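Local coordinates for DNA repair protein rad60 (Schizosaccharomyces pombe, PDB 3GOE), which is required for recombinational repair of DNA double-strand breaks and carries a SUMO-like domain that mimics SUMO, at residues S17-L22 and V43-H48; L24-D29 and I36-T41. One frame throughout, in Å; residues are numbered along the deposited sequence.

Contact 1: residues S17-L22 and V43-H48; sequences SKSEDL and VKISFH. With CA (calcium ion), chain B.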
ATOM      1  N   SER A  17       4.864  13.170  -0.041  1.00 18.82           N
ATOM      2  CA  SER A  17       5.384  14.529  -0.151  1.00 21.69           C
ATOM      3  C   SER A  17       6.554  14.753   0.784  1.00 24.01           C
ATOM      4  O   SER A  17       7.357  15.683   0.578  1.00 36.12           O
ATOM      5  CB  SER A  17       4.200  15.493   0.129  1.00 28.21           C
ATOM      6  OG  SER A  17       3.950  15.541   1.506  1.00 35.97           O
ATOM      7  N   LYS A  18       6.709  13.949   1.832  1.00 21.41           N
ATOM      8  CA  LYS A  18       7.756  14.082   2.805  1.00 23.60           C
ATOM      9  C   LYS A  18       8.737  12.925   2.811  1.00 27.17           C
ATOM     10  O   LYS A  18       9.600  12.847   3.674  1.00 30.86           O
ATOM     11  CB  LYS A  18       7.155  14.211   4.194  1.00 23.75           C
ATOM     12  CG  LYS A  18       6.327  15.430   4.521  1.00 31.46           C
ATOM     13  CD  LYS A  18       5.996  15.442   6.005  1.00 35.87           C
ATOM     14  CE  LYS A  18       5.218  16.650   6.438  1.00 45.47           C
ATOM     15  NZ  LYS A  18       4.863  16.585   7.897  1.00 65.94           N
ATOM     16  N   SER A  19       8.634  11.961   1.922  1.00 25.73           N
ATOM     17  CA  SER A  19       9.590  10.843   1.912  1.00 22.69           C
ATOM     18  C   SER A  19       9.656  10.292   0.469  1.00 21.16           C
ATOM     19  O   SER A  19       8.984  10.779  -0.417  1.00 23.16           O
ATOM     20  CB  SER A  19       9.249   9.768   2.926  1.00 22.56           C
ATOM     21  OG  SER A  19       7.928   9.243   2.765  1.00 19.03           O
ATOM     22  N   GLU A  20      10.536   9.300   0.314  1.00 18.74           N
ATOM     23  CA  GLU A  20      10.878   8.737  -1.003  1.00 18.87           C
ATOM     24  C   GLU A  20       9.671   8.035  -1.585  1.00 16.57           C
ATOM     25  O   GLU A  20       9.045   7.207  -0.941  1.00 17.94           O
ATOM     26  CB  GLU A  20      12.039   7.740  -0.947  1.00 18.15           C
ATOM     27  CG  GLU A  20      12.481   7.059  -2.255  1.00 28.02           C
ATOM     28  CD  GLU A  20      13.536   5.974  -2.171  1.00 30.90           C
ATOM     29  OE1 GLU A  20      13.901   5.547  -1.035  1.00 34.71           O
ATOM     30  OE2 GLU A  20      14.141   5.456  -3.177  1.00 34.38           O
ATOM     31  N   ASP A  21       9.341   8.369  -2.811  1.00 13.91           N
ATOM     32  CA  ASP A  21       8.281   7.658  -3.488  1.00 12.98           C
ATOM     33  C   ASP A  21       8.788   6.260  -3.727  1.00 14.15           C
ATOM     34  O   ASP A  21      10.023   6.083  -3.754  1.00 20.07           O
ATOM     35  CB  ASP A  21       7.951   8.360  -4.803  1.00 12.44           C
ATOM     36  CG  ASP A  21       7.401   9.750  -4.651  1.00 11.87           C
ATOM     37  OD1 ASP A  21       7.178  10.247  -3.535  1.00 12.47           O
ATOM     38  OD2 ASP A  21       7.214  10.332  -5.731  1.00 16.91           O
ATOM     39  N   LEU A  22       7.887   5.301  -3.855  1.00 13.16           N
ATOM     40  CA  LEU A  22       8.290   3.919  -4.030  1.00 13.22           C
ATOM     41  C   LEU A  22       7.258   3.154  -4.857  1.00 11.42           C
ATOM     42  O   LEU A  22       6.100   3.187  -4.526  1.00 10.60           O
ATOM     43  CB  LEU A  22       8.450   3.286  -2.655  1.00 14.41           C
ATOM     44  CG  LEU A  22       8.944   1.840  -2.652  1.00 17.43           C
ATOM     45  CD1 LEU A  22      10.384   1.795  -3.102  1.00 27.91           C
ATOM     46  CD2 LEU A  22       8.776   1.145  -1.294  1.00 24.70           C
ATOM     47  N   VAL A  43      12.063   2.170   2.374  1.00  9.60           N
ATOM     48  CA  VAL A  43      12.631   3.515   2.278  1.00 10.12           C
ATOM     49  C   VAL A  43      13.383   3.905   3.543  1.00 11.15           C
ATOM     50  O   VAL A  43      13.962   4.990   3.618  1.00 13.78           O
ATOM     51  CB  VAL A  43      11.575   4.566   1.908  1.00 11.29           C
ATOM     52  CG1 VAL A  43      10.849   4.256   0.573  1.00 12.92           C
ATOM     53  CG2 VAL A  43      10.577   4.838   2.988  1.00 11.34           C
ATOM     54  N   LYS A  44      13.384   3.069   4.542  1.00  9.96           N
ATOM     55  CA  LYS A  44      14.163   3.187   5.794  1.00 10.68           C
ATOM     56  C   LYS A  44      13.682   4.335   6.664  1.00  9.75           C
ATOM     57  O   LYS A  44      14.474   5.006   7.343  1.00 11.62           O
ATOM     58  CB  LYS A  44      15.671   3.261   5.528  1.00 15.51           C
ATOM     59  CG  LYS A  44      16.156   1.981   4.748  1.00 20.33           C
ATOM     60  CD  LYS A  44      17.677   1.909   4.663  1.00 30.90           C
ATOM     61  CE  LYS A  44      18.125   0.657   3.852  1.00 38.84           C
ATOM     62  NZ  LYS A  44      17.038  -0.357   3.896  1.00 53.42           N
ATOM     63  N   ILE A  45      12.376   4.515   6.745  1.00 10.41           N
ATOM     64  CA  ILE A  45      11.766   5.415   7.723  1.00 10.20           C
ATOM     65  C   ILE A  45      11.139   4.602   8.816  1.00  9.44           C
ATOM     66  O   ILE A  45      10.811   3.401   8.638  1.00 10.32           O
ATOM     67  CB  ILE A  45      10.781   6.408   7.120  1.00 10.55           C
ATOM     68  CG1 ILE A  45       9.494   5.786   6.630  1.00 10.79           C
ATOM     69  CG2 ILE A  45      11.477   7.238   6.037  1.00 13.33           C
ATOM     70  CD1 ILE A  45       8.420   6.745   6.186  1.00 15.37           C
ATOM     71  N   SER A  46      10.898   5.206   9.980  1.00  9.50           N
ATOM     72  CA  SER A  46      10.344   4.467  11.078  1.00 10.21           C
ATOM     73  C   SER A  46       8.826   4.276  10.949  1.00  9.86           C
ATOM     74  O   SER A  46       8.084   5.233  10.793  1.00 13.01           O
ATOM     75  CB  SER A  46      10.615   5.162  12.405  1.00 11.35           C
ATOM     76  OG  SER A  46      11.951   5.172  12.704  1.00 13.62           O
ATOM     77  N   PHE A  47       8.352   3.060  11.078  1.00 10.12           N
ATOM     78  CA  PHE A  47       6.929   2.787  11.071  1.00  9.61           C
ATOM     79  C   PHE A  47       6.303   3.394  12.321  1.00  9.19           C
ATOM     80  O   PHE A  47       6.813   3.282  13.423  1.00 11.50           O
ATOM     81  CB  PHE A  47       6.671   1.287  11.033  1.00 10.59           C
ATOM     82  CG  PHE A  47       5.181   0.966  11.155  1.00 10.17           C
ATOM     83  CD1 PHE A  47       4.617   0.535  12.317  1.00 12.17           C
ATOM     84  CD2 PHE A  47       4.364   1.191  10.052  1.00 10.56           C
ATOM     85  CE1 PHE A  47       3.248   0.356  12.450  1.00 13.69           C
ATOM     86  CE2 PHE A  47       2.995   1.002  10.179  1.00 11.11           C
ATOM     87  CZ  PHE A  47       2.458   0.564  11.347  1.00 12.26           C
ATOM     88  N   HIS A  48       5.130   3.994  12.135  1.00  9.55           N
ATOM     89  CA  HIS A  48       4.333   4.553  13.206  0.50  9.76           C
ATOM     90  C   HIS A  48       2.868   4.388  12.872  1.00  9.51           C
ATOM     91  O   HIS A  48       2.497   4.471  11.702  1.00  9.73           O
ATOM     92  CB  HIS A  48       4.691   6.062  13.286  0.50 10.20           C
ATOM     93  CG  HIS A  48       4.153   6.685  14.529  0.50 11.28           C
ATOM     94  ND1 HIS A  48       2.925   7.152  14.728  0.50 15.62           N
ATOM     95  CD2 HIS A  48       4.744   6.943  15.728  0.50 14.71           C
ATOM     96  CE1 HIS A  48       2.650   7.599  15.908  0.50 12.68           C
ATOM     97  NE2 HIS A  48       3.790   7.513  16.546  0.50 12.77           N
TER
HETATM   98 CA    CA B  82       8.360  12.048  -2.660  1.00 18.59          CA
HETATM   99  O   HOH W   1      14.342   6.848   1.462  1.00 27.54           O
HETATM  100  O   HOH W   2       9.734  13.356  -1.627  1.00 31.27           O
HETATM  101  O   HOH W   3       7.277  13.002  -3.693  1.00 19.26           O
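E20 is drawn out straight, CG anti to its backbone N (chi1 179°) and the chain extended beyond, while V43 keeps CG1 anti to its own carbonyl carbon (chi1 -58°). With these torsions the two side chains run past each other in opposite directions, joining the β-hairpin turn of this SUMO-like β-grasp domain to the C-terminal end of helix 32-43. V43 CG1 is the shared point of touch: it lies 3.7 Å from E20 OE1 and, on the strand side, 4.1 Å from L22 CB. I45 gives a looser contact, its CD1 methyl reaching to 4.3 Å from S19 OG, and both of these side chains also rest on L81.

No direct hydrogen bond crosses the interface; S19 OG turns instead to Y39 of the helix. Calcium is bound in the turn by S19 O and D21 OD1, with S16 O and two waters as further ligands, consistent with the ion bracing the turn. D21 leaves the backbone away from V43-H48, and its OD1 lies 2.3 Å from the calcium ion. At the helix end, just before K44 takes a positive phi, one water spans the gap, donating to E20 OE1 at 2.8 Å and to V43 O at 2.9 Å.

Contact 2: residues L24-D29 and I36-T41; sequences LSIPVD and IKRYCT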
ATOM      1  N   LEU A  24       6.096  -0.628  -5.354  1.00 14.64           N
ATOM      2  CA  LEU A  24       6.146  -1.910  -4.619  1.00 16.83           C
ATOM      3  C   LEU A  24       5.285  -2.936  -5.288  1.00 13.90           C
ATOM      4  O   LEU A  24       4.272  -2.567  -5.845  1.00 16.92           O
ATOM      5  CB  LEU A  24       5.679  -1.851  -3.095  1.00 20.78           C
ATOM      6  CG  LEU A  24       6.247  -0.849  -2.247  1.00 17.52           C
ATOM      7  CD1 LEU A  24       5.619   0.513  -2.548  1.00 29.21           C
ATOM      8  CD2 LEU A  24       5.886  -1.264  -0.845  1.00 22.61           C
ATOM      9  N   SER A  25       5.661  -4.193  -5.209  1.00 10.83           N
ATOM     10  CA  SER A  25       4.822  -5.282  -5.695  1.00 10.81           C
ATOM     11  C   SER A  25       4.496  -6.073  -4.434  1.00 11.82           C
ATOM     12  O   SER A  25       5.327  -6.705  -3.797  1.00 18.42           O
ATOM     13  CB  SER A  25       5.541  -6.095  -6.709  1.00 10.05           C
ATOM     14  OG  SER A  25       6.855  -6.449  -6.328  1.00 11.57           O
ATOM     15  N   ILE A  26       3.244  -5.973  -4.020  1.00 10.40           N
ATOM     16  CA  ILE A  26       2.928  -6.578  -2.749  0.50 11.65           C
ATOM     17  C   ILE A  26       1.737  -7.553  -2.865  1.00  9.65           C
ATOM     18  O   ILE A  26       0.902  -7.485  -3.758  1.00  9.88           O
ATOM     19  CB  ILE A  26       2.614  -5.721  -1.514  0.50 12.15           C
ATOM     20  CG1 ILE A  26       1.319  -4.948  -1.737  0.50 16.46           C
ATOM     21  CG2 ILE A  26       3.835  -4.913  -1.111  0.50 14.40           C
ATOM     22  CD1 ILE A  26       0.667  -4.679  -0.385  0.50 25.27           C
ATOM     23  N   PRO A  27       1.738  -8.536  -1.989  1.00  9.21           N
ATOM     24  CA  PRO A  27       0.629  -9.512  -1.984  1.00  9.34           C
ATOM     25  C   PRO A  27      -0.688  -8.882  -1.613  1.00  8.76           C
ATOM     26  O   PRO A  27      -0.782  -8.110  -0.673  1.00 10.07           O
ATOM     27  CB  PRO A  27       1.079 -10.527  -0.922  1.00 11.39           C
ATOM     28  CG  PRO A  27       2.567 -10.390  -0.869  1.00 12.63           C
ATOM     29  CD  PRO A  27       2.812  -8.958  -1.060  1.00 11.14           C
ATOM     30  N   VAL A  28      -1.728  -9.271  -2.337  1.00  9.30           N
ATOM     31  CA  VAL A  28      -3.047  -8.706  -2.059  1.00  9.91           C
ATOM     32  C   VAL A  28      -3.662  -9.235  -0.784  1.00  9.43           C
ATOM     33  O   VAL A  28      -4.606  -8.663  -0.263  1.00 10.81           O
ATOM     34  CB  VAL A  28      -3.994  -8.942  -3.261  1.00 12.15           C
ATOM     35  CG1 VAL A  28      -3.476  -8.214  -4.494  1.00 14.74           C
ATOM     36  CG2 VAL A  28      -4.240 -10.420  -3.512  1.00 14.31           C
ATOM     37  N   ASP A  29      -3.092 -10.273  -0.169  1.00  9.83           N
ATOM     38  CA  ASP A  29      -3.497 -10.696   1.150  1.00 11.33           C
ATOM     39  C   ASP A  29      -2.784  -9.921   2.279  1.00 10.45           C
ATOM     40  O   ASP A  29      -3.165 -10.111   3.446  1.00 13.07           O
ATOM     41  CB  ASP A  29      -3.406 -12.218   1.283  1.00 16.31           C
ATOM     42  CG  ASP A  29      -2.037 -12.754   1.477  1.00 20.45           C
ATOM     43  OD1 ASP A  29      -1.049 -12.013   1.354  1.00 31.35           O
ATOM     44  OD2 ASP A  29      -1.978 -14.001   1.777  1.00 29.51           O
ATOM     45  N   ILE A  36       2.072  -0.475   4.575  1.00  7.04           N
ATOM     46  CA  ILE A  36       2.799   0.625   5.179  1.00  6.95           C
ATOM     47  C   ILE A  36       4.078   0.191   5.817  1.00  6.91           C
ATOM     48  O   ILE A  36       5.142   0.816   5.666  1.00  7.32           O
ATOM     49  CB  ILE A  36       1.888   1.416   6.175  1.00  7.40           C
ATOM     50  CG1 ILE A  36       0.674   1.994   5.479  1.00  8.01           C
ATOM     51  CG2 ILE A  36       2.693   2.502   6.846  1.00  9.01           C
ATOM     52  CD1 ILE A  36      -0.385   2.518   6.446  1.00  9.55           C
ATOM     53  N   LYS A  37       4.054  -0.917   6.581  1.00  6.79           N
ATOM     54  CA  LYS A  37       5.250  -1.441   7.208  1.00  7.14           C
ATOM     55  C   LYS A  37       6.327  -1.752   6.159  1.00  6.83           C
ATOM     56  O   LYS A  37       7.512  -1.507   6.388  1.00  7.91           O
ATOM     57  CB  LYS A  37       4.972  -2.692   8.034  1.00  8.34           C
ATOM     58  CG  LYS A  37       4.216  -2.437   9.309  1.00  9.71           C
ATOM     59  CD  LYS A  37       3.951  -3.752  10.060  1.00 14.14           C
ATOM     60  CE  LYS A  37       3.357  -3.553  11.421  1.00 18.50           C
ATOM     61  NZ  LYS A  37       3.156  -4.871  12.048  1.00 35.63           N
ATOM     62  N   ARG A  38       5.929  -2.353   5.055  1.00  6.88           N
ATOM     63  CA  ARG A  38       6.869  -2.708   3.985  1.00  7.27           C
ATOM     64  C   ARG A  38       7.414  -1.448   3.316  1.00  6.96           C
ATOM     65  O   ARG A  38       8.612  -1.361   3.045  1.00  7.86           O
ATOM     66  CB  ARG A  38       6.176  -3.648   3.001  1.00  8.05           C
ATOM     67  CG  ARG A  38       7.076  -4.043   1.839  1.00  9.43           C
ATOM     68  CD  ARG A  38       8.316  -4.811   2.208  1.00 10.81           C
ATOM     69  NE  ARG A  38       8.089  -6.075   2.889  1.00 10.86           N
ATOM     70  CZ  ARG A  38       7.786  -7.222   2.288  1.00 11.36           C
ATOM     71  NH1 ARG A  38       7.616  -7.300   0.995  1.00 13.77           N
ATOM     72  NH2 ARG A  38       7.621  -8.355   3.011  1.00 11.97           N
ATOM     73  N   TYR A  39       6.560  -0.474   3.035  1.00  6.95           N
ATOM     74  CA  TYR A  39       7.032   0.806   2.538  1.00  7.10           C
ATOM     75  C   TYR A  39       8.129   1.369   3.455  1.00  7.07           C
ATOM     76  O   TYR A  39       9.187   1.810   3.009  1.00  7.88           O
ATOM     77  CB  TYR A  39       5.849   1.793   2.406  1.00  7.74           C
ATOM     78  CG  TYR A  39       6.333   3.186   2.102  1.00  8.24           C
ATOM     79  CD1 TYR A  39       6.712   3.557   0.813  1.00 10.42           C
ATOM     80  CD2 TYR A  39       6.410   4.135   3.104  1.00  9.23           C
ATOM     81  CE1 TYR A  39       7.164   4.848   0.549  1.00 11.37           C
ATOM     82  CE2 TYR A  39       6.894   5.396   2.818  1.00 10.85           C
ATOM     83  CZ  TYR A  39       7.264   5.760   1.554  1.00 11.13           C
ATOM     84  OH  TYR A  39       7.765   7.026   1.329  1.00 14.72           O
ATOM     85  N   CYS A  40       7.842   1.348   4.759  1.00  7.17           N
ATOM     86  CA  CYS A  40       8.773   1.947   5.709  1.00  7.74           C
ATOM     87  C   CYS A  40      10.106   1.216   5.728  1.00  7.80           C
ATOM     88  O   CYS A  40      11.157   1.891   5.819  1.00  8.55           O
ATOM     89  CB  CYS A  40       8.168   1.976   7.121  1.00  8.75           C
ATOM     90  SG  CYS A  40       6.827   3.186   7.291  1.00  9.76           S
ATOM     91  N   THR A  41      10.133  -0.104   5.704  1.00  7.90           N
ATOM     92  CA  THR A  41      11.422  -0.795   5.676  1.00  8.63           C
ATOM     93  C   THR A  41      12.113  -0.577   4.326  1.00  9.24           C
ATOM     94  O   THR A  41      13.376  -0.543   4.313  1.00 11.93           O
ATOM     95  CB  THR A  41      11.336  -2.273   6.020  1.00  9.26           C
ATOM     96  OG1 THR A  41      10.444  -3.000   5.188  1.00 10.30           O
ATOM     97  CG2 THR A  41      10.923  -2.530   7.464  1.00 11.12           C
TER
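Apolar contact carries the meeting of L24 with R38 and Y39, where the edge strand 22-27 of the β-grasp sheet lies under helix 32-43. L24 points toward the helix with CG anti to its carbonyl carbon (chi1 -50°), and chi2 of 76° turns CD2 to the helix. This methyl sits 4.0 Å from R38 CG and equally 4.0 Å from Y39 N, against the helix backbone, with Y39 CB a little farther at 4.5 Å. R38 offers the aliphatic root of its chain, while bends at chi2 and chi3 carry the guanidinium onward. I26, modelled in two conformers, makes at most a marginal touch on R38 and, like L24, packs on L35 one turn earlier in the helix.

No hydrogen bond crosses between the two segments. The helix keeps C40 N to I36 O at 2.9 Å and T41 N to K37 O at 3.1 Å, L24 and I26 pair through their backbones with L12 and I10 of strand 9-16, and Y39 OH bonds outside this contact to E20 O and S19 OG. The axes of strand 24-27 and helix 36-41 pass 10.3 Å apart at closest, their N-to-C directions 145° apart, roughly antiparallel. Van der Waals packing of L24 CD2 on the R38 methylene and helix backbone thus joins them, with no directional bond fixing the strand's position along the helix.

How the contacts relate
Along the chain, contact 2 is nested inside the loop that contact 1 closes, and their centres lie 12 Å apart. Y39 ties them together: its backbone belongs to the helix packed on strand 22-27, while its hydroxyl reaches the hairpin turn and makes probable hydrogen bonds with E20 O and S19 OG, each 2.6 Å from Y39 OH. The same turn supplies S19 and D21 to the calcium ion, about 6 Å from the Y39 side chain, so Y39 is one link between the metal-binding turn and the helix. A second junction is apolar: F47, following the helix, lays CE2 3.7 Å from I36 CG2 and also packs against K37.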